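Local coordinates for protein pyruvate kinase (Cryptosporidium parvum, PDB 4DRS) that probably catalyses the last step of glycolysis, transferring the phosphoryl group of phosphoenolpyruvate to ADP to give pyruvate and ATP, at residues Y391-V402 and I441-T449. Residues are numbered along the deposited sequence; the frame is centred on the assembly and turned at random.
Sequences YPVLYHAIHSSV and ISKYRPSQT
Arg445 O takes a hydrogen bond from a water 2.8 Å away, and the same water donates to Tyr391 O, bridging helix 391-401 and the turn that follows helix 436-443. Tyr391 CD1 also lies against this carbonyl, 3.2 Å from Arg445 O, which sits at the edge of the ring. Over one face of the same ring Ser447 CA makes a CH-pi contact, 3.8 Å from the centroid and 10° off the normal. One turn on, Leu394 holds CG opposite the backbone N (chi1 -179°), and its CD2 methyl comes 3.6 Å from Arg445 CB. Ile398 CD1 touches Arg445 CG and the carbonyl of Lys443, while its CG2 branch meets Tyr444 CD1 at 3.9 Å. The Tyr444 ring runs along the helix: Tyr395 CE1 approaches Tyr444 CD1 obliquely, His399 CA comes in plane at the edge, and both methyls of Val402 lie against OH, CG2 at 3.6 Å. That hydroxyl and Lys443 NZ both bind Glu410, by a hydrogen bond and a salt bridge; Tyr395 OH bonds Glu418 of the second subunit. Arg445 bends at chi2 (-66°), and NH1 returns to Ser442 O at 2.9 Å, above the carbonyl plane, while NH2 pairs with Asp357. With no direct hydrogen bond between the segments, the helix fits the turn leading to strand 449-454 of the alpha/beta domain by shape, the water being its polar link.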
loop_
_atom_site.group_PDB
_atom_site.type_symbol
_atom_site.label_atom_id
_atom_site.label_comp_id
_atom_site.label_asym_id
_atom_site.label_seq_id
_atom_site.Cartn_x
_atom_site.Cartn_y
_atom_site.Cartn_z
ATOM N N TYR A 391 4.415 14.374 3.348
ATOM C CA TYR A 391 3.150 14.786 3.975
ATOM C C TYR A 391 1.946 13.880 3.705
ATOM O O TYR A 391 1.270 13.480 4.654
ATOM C CB TYR A 391 2.832 16.264 3.692
ATOM C CG TYR A 391 3.622 17.195 4.575
ATOM C CD1 TYR A 391 3.246 17.414 5.902
ATOM C CD2 TYR A 391 4.764 17.834 4.099
ATOM C CE1 TYR A 391 3.978 18.255 6.723
ATOM C CE2 TYR A 391 5.502 18.675 4.913
ATOM C CZ TYR A 391 5.105 18.880 6.222
ATOM O OH TYR A 391 5.841 19.715 7.027
ATOM N N PRO A 392 1.674 13.545 2.426
ATOM C CA PRO A 392 0.598 12.579 2.169
ATOM C C PRO A 392 0.753 11.275 2.956
ATOM O O PRO A 392 -0.230 10.770 3.501
ATOM C CB PRO A 392 0.714 12.321 0.665
ATOM C CG PRO A 392 1.259 13.598 0.121
ATOM C CD PRO A 392 2.219 14.095 1.167
ATOM N N VAL A 393 1.978 10.753 3.033
ATOM C CA VAL A 393 2.245 9.506 3.755
ATOM C C VAL A 393 2.002 9.683 5.250
ATOM O O VAL A 393 1.354 8.842 5.883
ATOM C CB VAL A 393 3.672 8.964 3.480
ATOM C CG1 VAL A 393 4.056 7.879 4.482
ATOM C CG2 VAL A 393 3.772 8.428 2.059
ATOM N N LEU A 394 2.505 10.784 5.803
ATOM C CA LEU A 394 2.313 11.089 7.219
ATOM C C LEU A 394 0.826 11.196 7.560
ATOM O O LEU A 394 0.381 10.674 8.587
ATOM C CB LEU A 394 3.065 12.372 7.607
ATOM C CG LEU A 394 3.014 12.862 9.062
ATOM C CD1 LEU A 394 3.467 11.791 10.051
ATOM C CD2 LEU A 394 3.846 14.125 9.215
ATOM N N TYR A 395 0.068 11.861 6.689
ATOM C CA TYR A 395 -1.369 12.023 6.886
ATOM C C TYR A 395 -2.096 10.686 6.984
ATOM O O TYR A 395 -2.896 10.479 7.895
ATOM C CB TYR A 395 -2.001 12.868 5.774
ATOM C CG TYR A 395 -3.508 12.930 5.888
ATOM C CD1 TYR A 395 -4.113 13.622 6.940
ATOM C CD2 TYR A 395 -4.330 12.267 4.973
ATOM C CE1 TYR A 395 -5.491 13.674 7.067
ATOM C CE2 TYR A 395 -5.714 12.310 5.091
ATOM C CZ TYR A 395 -6.287 13.017 6.141
ATOM O OH TYR A 395 -7.659 13.078 6.279
ATOM N N HIS A 396 -1.817 9.788 6.042
ATOM C CA HIS A 396 -2.486 8.491 6.006
ATOM C C HIS A 396 -2.143 7.634 7.190
ATOM O O HIS A 396 -2.998 6.909 7.694
ATOM C CB HIS A 396 -2.219 7.764 4.688
ATOM C CG HIS A 396 -2.894 8.409 3.497
ATOM N ND1 HIS A 396 -4.234 8.513 3.392
ATOM C CD2 HIS A 396 -2.364 8.995 2.347
ATOM C CE1 HIS A 396 -4.547 9.135 2.238
ATOM N NE2 HIS A 396 -3.401 9.429 1.599
ATOM N N ALA A 397 -0.900 7.726 7.657
ATOM C CA ALA A 397 -0.462 7.000 8.852
ATOM C C ALA A 397 -1.287 7.396 10.084
ATOM O O ALA A 397 -1.842 6.532 10.769
ATOM C CB ALA A 397 1.026 7.217 9.098
ATOM N N ILE A 398 -1.383 8.701 10.341
ATOM C CA ILE A 398 -2.167 9.220 11.466
ATOM C C ILE A 398 -3.659 8.917 11.301
ATOM O O ILE A 398 -4.306 8.456 12.239
ATOM C CB ILE A 398 -1.941 10.735 11.688
ATOM C CG1 ILE A 398 -0.461 11.025 11.958
ATOM C CG2 ILE A 398 -2.783 11.244 12.850
ATOM C CD1 ILE A 398 -0.048 12.458 11.681
ATOM N N HIS A 399 -4.192 9.153 10.106
ATOM C CA HIS A 399 -5.610 8.901 9.826
ATOM C C HIS A 399 -6.008 7.464 10.070
ATOM O O HIS A 399 -7.082 7.196 10.613
ATOM C CB HIS A 399 -5.958 9.333 8.404
ATOM C CG HIS A 399 -7.433 9.291 8.094
ATOM N ND1 HIS A 399 -8.294 10.212 8.555
ATOM C CD2 HIS A 399 -8.183 8.397 7.338
ATOM C CE1 HIS A 399 -9.534 9.924 8.119
ATOM N NE2 HIS A 399 -9.464 8.814 7.376
ATOM N N SER A 400 -5.134 6.534 9.683
ATOM C CA SER A 400 -5.360 5.096 9.898
ATOM C C SER A 400 -5.258 4.672 11.366
ATOM O O SER A 400 -5.943 3.741 11.788
ATOM C CB SER A 400 -4.380 4.265 9.069
ATOM O OG SER A 400 -4.557 4.498 7.686
ATOM N N SER A 401 -4.399 5.345 12.129
ATOM C CA SER A 401 -4.181 5.016 13.543
ATOM C C SER A 401 -5.327 5.464 14.457
ATOM O O SER A 401 -5.412 5.035 15.609
ATOM C CB SER A 401 -2.868 5.628 14.038
ATOM O OG SER A 401 -1.791 5.297 13.179
ATOM N N VAL A 402 -6.200 6.326 13.942
ATOM C CA VAL A 402 -7.292 6.883 14.735
ATOM C C VAL A 402 -8.573 6.065 14.552
ATOM O O VAL A 402 -9.098 5.971 13.443
ATOM C CB VAL A 402 -7.527 8.381 14.424
ATOM C CG1 VAL A 402 -8.736 8.911 15.176
ATOM C CG2 VAL A 402 -6.296 9.197 14.790
ATOM N N ILE A 441 -6.593 20.021 13.675
ATOM C CA ILE A 441 -5.969 20.164 12.359
ATOM C C ILE A 441 -4.474 19.862 12.477
ATOM O O ILE A 441 -3.921 19.139 11.646
ATOM C CB ILE A 441 -6.210 21.557 11.727
ATOM C CG1 ILE A 441 -7.710 21.814 11.540
ATOM C CG2 ILE A 441 -5.499 21.675 10.379
ATOM C CD1 ILE A 441 -8.060 23.252 11.209
ATOM N N SER A 442 -3.844 20.388 13.532
ATOM C CA SER A 442 -2.418 20.168 13.810
ATOM C C SER A 442 -2.068 18.687 13.961
ATOM O O SER A 442 -1.021 18.236 13.499
ATOM C CB SER A 442 -1.999 20.933 15.069
ATOM O OG SER A 442 -0.603 20.820 15.289
ATOM N N LYS A 443 -2.960 17.942 14.610
ATOM C CA LYS A 443 -2.841 16.494 14.774
ATOM C C LYS A 443 -2.672 15.753 13.437
ATOM O O LYS A 443 -1.995 14.724 13.372
ATOM C CB LYS A 443 -4.071 15.972 15.518
ATOM C CG LYS A 443 -4.118 14.469 15.741
ATOM C CD LYS A 443 -5.427 14.056 16.400
ATOM C CE LYS A 443 -5.505 12.548 16.566
ATOM N NZ LYS A 443 -6.763 12.147 17.258
ATOM N N TYR A 444 -3.276 16.275 12.370
ATOM C CA TYR A 444 -3.224 15.582 11.081
ATOM C C TYR A 444 -2.125 16.084 10.156
ATOM O O TYR A 444 -2.063 15.684 8.990
ATOM C CB TYR A 444 -4.603 15.542 10.412
ATOM C CG TYR A 444 -5.518 14.604 11.148
ATOM C CD1 TYR A 444 -5.513 13.237 10.866
ATOM C CD2 TYR A 444 -6.348 15.068 12.169
ATOM C CE1 TYR A 444 -6.327 12.361 11.567
ATOM C CE2 TYR A 444 -7.167 14.198 12.878
ATOM C CZ TYR A 444 -7.151 12.850 12.571
ATOM O OH TYR A 444 -7.958 11.982 13.258
ATOM N N ARG A 445 -1.265 16.946 10.701
ATOM C CA ARG A 445 0.010 17.341 10.090
ATOM C C ARG A 445 -0.066 17.842 8.641
ATOM O O ARG A 445 0.601 17.298 7.754
ATOM C CB ARG A 445 1.041 16.207 10.213
ATOM C CG ARG A 445 1.502 15.914 11.635
ATOM C CD ARG A 445 2.284 17.074 12.234
ATOM N NE ARG A 445 2.976 16.697 13.467
ATOM C CZ ARG A 445 2.549 16.974 14.697
ATOM N NH1 ARG A 445 1.419 17.644 14.881
ATOM N NH2 ARG A 445 3.262 16.584 15.751
ATOM N N PRO A 446 -0.866 18.889 8.397
ATOM C CA PRO A 446 -0.942 19.411 7.034
ATOM C C PRO A 446 0.376 20.051 6.603
ATOM O O PRO A 446 1.120 20.555 7.447
ATOM C CB PRO A 446 -2.028 20.484 7.136
ATOM C CG PRO A 446 -1.965 20.944 8.550
ATOM C CD PRO A 446 -1.639 19.711 9.347
ATOM N N SER A 447 0.665 20.034 5.306
ATOM C CA SER A 447 1.823 20.760 4.799
ATOM C C SER A 447 1.547 22.258 4.851
ATOM O O SER A 447 2.473 23.059 4.948
ATOM C CB SER A 447 2.170 20.336 3.366
ATOM O OG SER A 447 1.318 20.965 2.427
ATOM N N GLN A 448 0.269 22.626 4.780
ATOM C CA GLN A 448 -0.130 24.031 4.818
ATOM C C GLN A 448 -0.018 24.562 6.234
ATOM O O GLN A 448 -0.290 23.842 7.201
ATOM C CB GLN A 448 -1.571 24.220 4.327
ATOM C CG GLN A 448 -1.819 23.838 2.877
ATOM C CD GLN A 448 -1.961 22.342 2.678
ATOM O OE1 GLN A 448 -2.159 21.594 3.639
ATOM N NE2 GLN A 448 -1.868 21.896 1.431
ATOM N N THR A 449 0.384 25.823 6.352
ATOM C CA THR A 449 0.364 26.518 7.632
ATOM C C THR A 449 -1.082 26.665 8.103
ATOM O O THR A 449 -1.978 26.932 7.298
ATOM C CB THR A 449 1.071 27.892 7.532
ATOM O OG1 THR A 449 2.490 27.686 7.490
ATOM C CG2 THR A 449 0.739 28.787 8.727
HETATM O O HOH W 1 -0.437 15.726 5.702
#